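Local coordinates for protein phosphoheptose isomerase (Neisseria gonorrhoeae, PDB 5I01) that probably catalyses the zinc-dependent isomerization of sedoheptulose 7-phosphate to D-glycero-D-manno-heptose 7-phosphate, the opening step of heptose biosynthesis, as a homotetramer, at residues C52-A61 with I121-V130; H143-G152 with T162-T173. The protein carries 1 engineered substitution. One frame throughout, in Å; residues are numbered along the deposited sequence.

Contact 1: C52-A61 with I121-V130; sequences CGNGGSAADA and ISTSGNSANV
N54 and N129 face each other from opposite directions and join their amides in a closed pair of hydrogen bonds, where two loops of the SIS fold leave neighbouring parallel strands and run into helices. N54 ND2 reaches N129 OD1 at 2.8 Å, and N129 ND2 returns to N54 OD1 at 3.0 Å. Each donor sits on a lone pair of its acceptor, and the two amide planes lie only 19° apart, so the pair of hydrogen bonds fixes the rotation of both amides. N129 can lean across because its CG stands between its own backbone N and carbonyl carbon (chi1 56°); F100, V103 and F104 pack around it.

On the strand side, I121 N donates to C52 O at 2.8 Å, the last sheet bond before the chains part. I121 fills the angle between sheet and helix 56-69: its CG2 lies 3.5 Å from S57 CB, while CD1 lies nearest S57 O and A61 N, with D60 CB and A61 CB just beyond. G53 CA comes within 3.3 Å of I121 O.

N54, G55, G56, S122, T123, S124 and S127 are predicted to bind substrate, so the contact lines the probable substrate site. T92 and S89 of the second subunit hydrogen-bond to the backbone of G55. Between the loops a water accepts from N54 N at 2.8 Å and donates to I121 O at 2.9 Å.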
loop_
_atom_site.group_PDB
_atom_site.type_symbol
_atom_site.label_atom_id
_atom_site.label_comp_id
_atom_site.label_asym_id
_atom_site.label_seq_id
_atom_site.Cartn_x
_atom_site.Cartn_y
_atom_site.Cartn_z
ATOM N N CYS A 52 -0.357 -12.492 6.849
ATOM C CA CYS A 52 0.709 -12.260 5.878
ATOM C C CYS A 52 0.750 -13.309 4.753
ATOM O O CYS A 52 0.216 -14.417 4.892
ATOM C CB CYS A 52 2.060 -12.201 6.581
ATOM S SG CYS A 52 2.679 -13.804 7.125
ATOM N N GLY A 53 1.413 -12.941 3.658
ATOM C CA GLY A 53 1.521 -13.785 2.475
ATOM C C GLY A 53 2.162 -13.027 1.328
ATOM O O GLY A 53 2.338 -11.809 1.436
ATOM N N ASN A 54 2.520 -13.742 0.253
ATOM C CA ASN A 54 3.152 -13.143 -0.948
ATOM C C ASN A 54 2.264 -13.178 -2.192
ATOM O O ASN A 54 1.472 -14.104 -2.368
ATOM C CB ASN A 54 4.469 -13.871 -1.287
ATOM C CG ASN A 54 5.519 -13.723 -0.199
ATOM O OD1 ASN A 54 5.899 -12.610 0.161
ATOM N ND2 ASN A 54 5.990 -14.842 0.326
ATOM N N GLY A 55 2.422 -12.188 -3.072
ATOM C CA GLY A 55 1.738 -12.179 -4.374
ATOM C C GLY A 55 0.233 -12.079 -4.249
ATOM O O GLY A 55 -0.289 -11.160 -3.614
ATOM N N GLY A 56 -0.475 -13.034 -4.839
ATOM C CA GLY A 56 -1.925 -13.141 -4.654
ATOM C C GLY A 56 -2.323 -13.322 -3.197
ATOM O O GLY A 56 -3.409 -12.913 -2.788
ATOM N N SER A 57 -1.448 -13.928 -2.408
ATOM C CA SER A 57 -1.712 -14.115 -0.987
ATOM C C SER A 57 -1.546 -12.845 -0.168
ATOM O O SER A 57 -2.079 -12.767 0.944
ATOM C CB SER A 57 -0.818 -15.205 -0.422
ATOM O OG SER A 57 -0.928 -16.383 -1.203
ATOM N N ALA A 58 -0.799 -11.867 -0.689
ATOM C CA ALA A 58 -0.683 -10.553 -0.047
ATOM C C ALA A 58 -1.992 -9.823 -0.200
ATOM O O ALA A 58 -2.466 -9.213 0.739
ATOM C CB ALA A 58 0.455 -9.737 -0.650
ATOM N N ALA A 59 -2.559 -9.897 -1.400
ATOM C CA ALA A 59 -3.918 -9.434 -1.671
ATOM C C ALA A 59 -4.944 -10.102 -0.751
ATOM O O ALA A 59 -5.818 -9.431 -0.221
ATOM C CB ALA A 59 -4.285 -9.671 -3.134
ATOM N N ASP A 60 -4.830 -11.410 -0.553
ATOM C CA ASP A 60 -5.734 -12.125 0.353
ATOM C C ASP A 60 -5.600 -11.669 1.807
ATOM O O ASP A 60 -6.593 -11.528 2.494
ATOM C CB ASP A 60 -5.529 -13.643 0.244
ATOM C CG ASP A 60 -5.962 -14.200 -1.119
ATOM O OD1 ASP A 60 -6.482 -13.424 -1.959
ATOM O OD2 ASP A 60 -5.776 -15.417 -1.358
ATOM N N ALA A 61 -4.379 -11.412 2.258
ATOM C CA ALA A 61 -4.157 -10.953 3.618
ATOM C C ALA A 61 -4.857 -9.624 3.873
ATOM O O ALA A 61 -5.535 -9.480 4.897
ATOM C CB ALA A 61 -2.667 -10.829 3.913
ATOM N N ILE A 121 -0.266 -17.141 4.898
ATOM C CA ILE A 121 -0.830 -17.627 3.642
ATOM C C ILE A 121 0.311 -17.905 2.671
ATOM O O ILE A 121 1.183 -17.052 2.467
ATOM C CB ILE A 121 -1.843 -16.641 3.024
ATOM C CG1 ILE A 121 -2.872 -16.197 4.073
ATOM C CG2 ILE A 121 -2.578 -17.286 1.842
ATOM C CD1 ILE A 121 -3.729 -15.025 3.659
ATOM N N SER A 122 0.287 -19.108 2.083
ATOM C CA SER A 122 1.360 -19.605 1.235
ATOM C C SER A 122 0.868 -20.764 0.357
ATOM O O SER A 122 0.573 -21.854 0.863
ATOM C CB SER A 122 2.514 -20.076 2.117
ATOM O OG SER A 122 3.551 -20.662 1.354
ATOM N N THR A 123 0.819 -20.557 -0.954
ATOM C CA THR A 123 0.250 -21.564 -1.841
ATOM C C THR A 123 1.049 -22.859 -1.931
ATOM O O THR A 123 0.459 -23.871 -2.222
ATOM C CB THR A 123 0.015 -21.023 -3.256
ATOM O OG1 THR A 123 1.249 -20.562 -3.811
ATOM C CG2 THR A 123 -1.004 -19.882 -3.220
ATOM N N SER A 124 2.362 -22.829 -1.680
ATOM C CA SER A 124 3.189 -24.055 -1.607
ATOM C C SER A 124 3.510 -24.557 -0.181
ATOM O O SER A 124 3.938 -25.700 -0.012
ATOM C CB SER A 124 4.505 -23.845 -2.358
ATOM O OG SER A 124 5.260 -22.790 -1.785
ATOM N N GLY A 125 3.327 -23.710 0.832
ATOM C CA GLY A 125 3.759 -24.020 2.189
ATOM C C GLY A 125 5.264 -23.889 2.408
ATOM O O GLY A 125 5.761 -24.284 3.459
ATOM N N ASN A 126 5.987 -23.322 1.433
ATOM C CA ASN A 126 7.456 -23.219 1.463
ATOM C C ASN A 126 7.983 -21.774 1.410
ATOM O O ASN A 126 9.197 -21.571 1.331
ATOM C CB ASN A 126 8.058 -24.022 0.295
ATOM C CG ASN A 126 7.747 -25.512 0.375
ATOM O OD1 ASN A 126 7.855 -26.139 1.432
ATOM N ND2 ASN A 126 7.361 -26.083 -0.750
ATOM N N SER A 127 7.088 -20.781 1.474
ATOM C CA SER A 127 7.484 -19.374 1.448
ATOM C C SER A 127 8.400 -19.046 2.630
ATOM O O SER A 127 7.973 -19.115 3.793
ATOM C CB SER A 127 6.261 -18.452 1.476
ATOM O OG SER A 127 5.563 -18.504 0.248
ATOM N N ALA A 128 9.650 -18.686 2.311
ATOM C CA ALA A 128 10.683 -18.388 3.311
ATOM C C ALA A 128 10.272 -17.317 4.329
ATOM O O ALA A 128 10.468 -17.508 5.540
ATOM C CB ALA A 128 11.983 -17.991 2.624
ATOM N N ASN A 129 9.700 -16.205 3.851
ATOM C CA ASN A 129 9.261 -15.136 4.779
ATOM C C ASN A 129 8.050 -15.497 5.644
ATOM O O ASN A 129 7.958 -15.024 6.780
ATOM C CB ASN A 129 9.070 -13.772 4.099
ATOM C CG ASN A 129 8.102 -13.801 2.940
ATOM O OD1 ASN A 129 7.434 -14.802 2.681
ATOM N ND2 ASN A 129 8.033 -12.686 2.222
ATOM N N VAL A 130 7.165 -16.350 5.135
ATOM C CA VAL A 130 6.042 -16.873 5.935
ATOM C C VAL A 130 6.506 -17.895 6.986
ATOM O O VAL A 130 5.983 -17.908 8.095
ATOM C CB VAL A 130 4.932 -17.490 5.065
ATOM C CG1 VAL A 130 3.746 -17.919 5.940
ATOM C CG2 VAL A 130 4.493 -16.500 3.989
HETATM O O HOH W 1 2.907 -16.529 0.142
HETATM O O HOH W 2 1.432 -17.434 -2.069
#

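Contact 2: H143-G152 with T162-T173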
loop_
_atom_site.group_PDB
_atom_site.type_symbol
_atom_site.label_atom_id
_atom_site.label_comp_id
_atom_site.label_asym_id
_atom_site.label_seq_id
_atom_site.Cartn_x
_atom_site.Cartn_y
_atom_site.Cartn_z
ATOM N N HIS A 143 -0.837 -18.343 18.469
ATOM C CA HIS A 143 -1.298 -19.510 17.711
ATOM C C HIS A 143 -1.276 -19.175 16.225
ATOM O O HIS A 143 -1.333 -18.005 15.854
ATOM C CB HIS A 143 -2.690 -19.921 18.166
ATOM C CG HIS A 143 -2.822 -20.033 19.653
ATOM N ND1 HIS A 143 -1.993 -20.825 20.414
ATOM C CD2 HIS A 143 -3.672 -19.436 20.522
ATOM C CE1 HIS A 143 -2.330 -20.720 21.688
ATOM N NE2 HIS A 143 -3.350 -19.885 21.780
ATOM N N VAL A 144 -1.182 -20.196 15.378
ATOM C CA VAL A 144 -1.003 -19.997 13.934
ATOM C C VAL A 144 -2.129 -20.675 13.161
ATOM O O VAL A 144 -2.577 -21.758 13.536
ATOM C CB VAL A 144 0.389 -20.491 13.458
ATOM C CG1 VAL A 144 0.574 -20.334 11.951
ATOM C CG2 VAL A 144 1.477 -19.708 14.171
ATOM N N ILE A 145 -2.605 -20.005 12.109
ATOM C CA ILE A 145 -3.522 -20.599 11.140
ATOM C C ILE A 145 -2.837 -20.501 9.787
ATOM O O ILE A 145 -2.638 -19.405 9.263
ATOM C CB ILE A 145 -4.892 -19.888 11.109
ATOM C CG1 ILE A 145 -5.589 -20.027 12.462
ATOM C CG2 ILE A 145 -5.785 -20.449 9.993
ATOM C CD1 ILE A 145 -6.752 -19.079 12.660
ATOM N N ALA A 146 -2.460 -21.649 9.238
ATOM C CA ALA A 146 -1.756 -21.700 7.971
ATOM C C ALA A 146 -2.753 -21.970 6.855
ATOM O O ALA A 146 -3.524 -22.927 6.938
ATOM C CB ALA A 146 -0.697 -22.790 8.005
ATOM N N LEU A 147 -2.745 -21.113 5.831
ATOM C CA LEU A 147 -3.456 -21.372 4.591
ATOM C C LEU A 147 -2.415 -21.793 3.562
ATOM O O LEU A 147 -1.657 -20.952 3.069
ATOM C CB LEU A 147 -4.247 -20.137 4.134
ATOM C CG LEU A 147 -5.604 -19.953 4.834
ATOM C CD1 LEU A 147 -5.407 -19.668 6.318
ATOM C CD2 LEU A 147 -6.424 -18.843 4.210
ATOM N N THR A 148 -2.369 -23.097 3.264
ATOM C CA THR A 148 -1.380 -23.682 2.340
ATOM C C THR A 148 -2.023 -24.416 1.171
ATOM O O THR A 148 -3.243 -24.565 1.117
ATOM C CB THR A 148 -0.430 -24.667 3.058
ATOM O OG1 THR A 148 -1.147 -25.852 3.426
ATOM C CG2 THR A 148 0.190 -24.028 4.310
ATOM N N GLY A 149 -1.187 -24.856 0.231
ATOM C CA GLY A 149 -1.614 -25.685 -0.903
ATOM C C GLY A 149 -0.669 -26.841 -1.116
ATOM O O GLY A 149 0.330 -26.960 -0.418
ATOM N N ARG A 150 -0.987 -27.684 -2.093
ATOM C CA ARG A 150 -0.189 -28.889 -2.425
ATOM C C ARG A 150 -0.126 -29.871 -1.222
ATOM O O ARG A 150 -1.184 -30.316 -0.769
ATOM C CB ARG A 150 1.184 -28.500 -3.013
ATOM C CG ARG A 150 1.048 -27.738 -4.318
ATOM C CD ARG A 150 2.291 -26.965 -4.727
ATOM N NE ARG A 150 1.971 -26.026 -5.812
ATOM C CZ ARG A 150 2.857 -25.309 -6.508
ATOM N NH1 ARG A 150 4.164 -25.397 -6.257
ATOM N NH2 ARG A 150 2.431 -24.489 -7.471
ATOM N N ASP A 151 1.063 -30.198 -0.705
ATOM C CA ASP A 151 1.184 -31.092 0.473
ATOM C C ASP A 151 1.318 -30.336 1.797
ATOM O O ASP A 151 1.449 -30.955 2.848
ATOM C CB ASP A 151 2.337 -32.110 0.303
ATOM C CG ASP A 151 3.733 -31.469 0.278
ATOM O OD1 ASP A 151 3.872 -30.239 0.484
ATOM O OD2 ASP A 151 4.710 -32.221 0.051
ATOM N N GLY A 152 1.303 -29.007 1.732
ATOM C CA GLY A 152 1.478 -28.150 2.899
ATOM C C GLY A 152 2.894 -27.671 3.154
ATOM O O GLY A 152 3.092 -26.824 4.019
ATOM N N THR A 162 -1.789 -26.897 18.843
ATOM C CA THR A 162 -2.728 -25.776 19.021
ATOM C C THR A 162 -2.918 -24.871 17.784
ATOM O O THR A 162 -3.700 -23.921 17.836
ATOM C CB THR A 162 -2.281 -24.899 20.210
ATOM O OG1 THR A 162 -0.881 -24.611 20.095
ATOM C CG2 THR A 162 -2.522 -25.616 21.525
ATOM N N ASP A 163 -2.202 -25.150 16.693
ATOM C CA ASP A 163 -2.374 -24.429 15.431
ATOM C C ASP A 163 -3.394 -25.170 14.552
ATOM O O ASP A 163 -3.780 -26.295 14.859
ATOM C CB ASP A 163 -1.031 -24.321 14.685
ATOM C CG ASP A 163 0.067 -23.604 15.496
ATOM O OD1 ASP A 163 -0.222 -22.696 16.309
ATOM O OD2 ASP A 163 1.250 -23.935 15.280
ATOM N N VAL A 164 -3.809 -24.537 13.456
ATOM C CA VAL A 164 -4.803 -25.106 12.531
ATOM C C VAL A 164 -4.286 -25.014 11.096
ATOM O O VAL A 164 -3.948 -23.934 10.626
ATOM C CB VAL A 164 -6.169 -24.383 12.638
ATOM C CG1 VAL A 164 -7.177 -24.960 11.649
ATOM C CG2 VAL A 164 -6.714 -24.481 14.055
ATOM N N LEU A 165 -4.228 -26.153 10.412
ATOM C CA LEU A 165 -3.749 -26.217 9.036
ATOM C C LEU A 165 -4.950 -26.283 8.136
ATOM O O LEU A 165 -5.776 -27.176 8.290
ATOM C CB LEU A 165 -2.878 -27.457 8.804
ATOM C CG LEU A 165 -2.365 -27.696 7.374
ATOM C CD1 LEU A 165 -1.485 -26.554 6.896
ATOM C CD2 LEU A 165 -1.621 -29.016 7.293
ATOM N N LEU A 166 -5.032 -25.338 7.203
ATOM C CA LEU A 166 -6.030 -25.336 6.147
ATOM C C LEU A 166 -5.284 -25.560 4.824
ATOM O O LEU A 166 -4.877 -24.613 4.134
ATOM C CB LEU A 166 -6.835 -24.022 6.154
ATOM C CG LEU A 166 -7.571 -23.642 7.452
ATOM C CD1 LEU A 166 -8.264 -22.295 7.366
ATOM C CD2 LEU A 166 -8.601 -24.686 7.812
ATOM N N ASN A 167 -5.082 -26.826 4.483
ATOM C CA ASN A 167 -4.409 -27.165 3.243
ATOM C C ASN A 167 -5.422 -27.442 2.138
ATOM O O ASN A 167 -6.330 -28.252 2.310
ATOM C CB ASN A 167 -3.481 -28.367 3.415
ATOM C CG ASN A 167 -2.652 -28.617 2.185
ATOM O OD1 ASN A 167 -1.765 -27.826 1.844
ATOM N ND2 ASN A 167 -2.973 -29.675 1.472
ATOM N N VAL A 168 -5.243 -26.756 1.010
ATOM C CA VAL A 168 -5.995 -27.013 -0.198
ATOM C C VAL A 168 -5.239 -28.090 -0.976
ATOM O O VAL A 168 -4.135 -27.830 -1.456
ATOM C CB VAL A 168 -6.130 -25.731 -1.049
ATOM C CG1 VAL A 168 -6.864 -26.021 -2.352
ATOM C CG2 VAL A 168 -6.856 -24.649 -0.259
ATOM N N PRO A 169 -5.813 -29.309 -1.102
ATOM C CA PRO A 169 -5.067 -30.376 -1.771
ATOM C C PRO A 169 -5.187 -30.257 -3.291
ATOM O O PRO A 169 -6.019 -30.917 -3.916
ATOM C CB PRO A 169 -5.735 -31.638 -1.228
ATOM C CG PRO A 169 -7.163 -31.236 -1.070
ATOM C CD PRO A 169 -7.148 -29.777 -0.682
ATOM N N HIS A 170 -4.378 -29.380 -3.870
ATOM C CA HIS A 170 -4.403 -29.139 -5.311
ATOM C C HIS A 170 -3.033 -28.677 -5.793
ATOM O O HIS A 170 -2.340 -27.992 -5.056
ATOM C CB HIS A 170 -5.486 -28.116 -5.678
ATOM C CG HIS A 170 -5.945 -28.232 -7.096
ATOM N ND1 HIS A 170 -5.319 -27.572 -8.126
ATOM C CD2 HIS A 170 -6.913 -28.984 -7.669
ATOM C CE1 HIS A 170 -5.892 -27.892 -9.272
ATOM N NE2 HIS A 170 -6.873 -28.737 -9.021
ATOM N N PRO A 171 -2.618 -29.086 -7.007
ATOM C CA PRO A 171 -1.304 -28.666 -7.509
ATOM C C PRO A 171 -1.182 -27.198 -7.965
ATOM O O PRO A 171 -0.153 -26.560 -7.738
ATOM C CB PRO A 171 -1.083 -29.597 -8.714
ATOM C CG PRO A 171 -2.437 -30.005 -9.142
ATOM C CD PRO A 171 -3.192 -30.148 -7.857
ATOM N N ARG A 172 -2.193 -26.701 -8.662
ATOM C CA ARG A 172 -2.145 -25.379 -9.297
ATOM C C ARG A 172 -2.417 -24.172 -8.358
ATOM O O ARG A 172 -3.466 -24.069 -7.697
ATOM C CB ARG A 172 -3.081 -25.367 -10.508
ATOM C CG ARG A 172 -2.691 -24.384 -11.586
ATOM C CD ARG A 172 -3.506 -24.614 -12.849
ATOM N NE ARG A 172 -3.391 -23.515 -13.811
ATOM C CZ ARG A 172 -3.910 -23.520 -15.038
ATOM N NH1 ARG A 172 -4.593 -24.567 -15.485
ATOM N NH2 ARG A 172 -3.740 -22.463 -15.828
ATOM N N THR A 173 -1.439 -23.270 -8.328
ATOM C CA THR A 173 -1.472 -22.011 -7.575
ATOM C C THR A 173 -2.774 -21.210 -7.694
ATOM O O THR A 173 -3.351 -20.806 -6.690
ATOM C CB THR A 173 -0.308 -21.127 -8.053
ATOM O OG1 THR A 173 0.894 -21.912 -8.051
ATOM C CG2 THR A 173 -0.119 -19.897 -7.149
HETATM O O HOH W 3 -0.325 -22.289 19.115
#
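R150 reaches from the end of strand 143-149 to the loop that follows strand 164-168. Its CB lies 4.1 Å from H170 O and its CG 3.5 Å from the same oxygen; the chain, extended from CG to NE, then carries CD past P171 O. There NE donates to P171 O at 2.9 Å, with the oxygen tilted 31° from the guanidinium plane, and NH2 adds a weak bond to that carbonyl.

N167 ties the same turn with both ends of its amide. T148 OG1 donates to N167 OD1 at 2.6 Å, in the carbonyl plane and on a lone pair, while N167 ND2 grips R150 O at 2.9 Å. The type II' turn from G149 to G152 is thus fastened to strand 164-168, outermost in this chain's sheet.

At the far end D163 OD1 takes V144 N from above its carboxylate plane; a water links that oxygen to H143 ND1 and T162 OG1. I145, L147 and L166 pack on one face of the sheet, A146 and L165 on the other, against helix 153-158. Backbone hydrogen bonds alternate between the parallel strands, from V164 N to V144 O through to V168 N to T148 O, as expected of a beta-alpha-beta crossover in an SIS domain.

In the fold
Both contacts belong to one parallel sheet, in which strands 117-122 and 143-149 are neighbours; S122 N meets L147 O there at 2.9 Å, a probable hydrogen bond. Contact 1 is buried and lies mainly where the strands end: a single sheet bond, an asparagine pair and waters hold loops predicted to bind substrate, with a second subunit alongside. Contact 2 is only partly buried and runs the length of two strands, so repeated backbone bonds and aliphatic side chains dominate, with polar and exposed groups gathered at its ends. Its T173 packs on T123 of contact 1, and H180 of helix 173-193 touches I121 of contact 1 and L147 of contact 2.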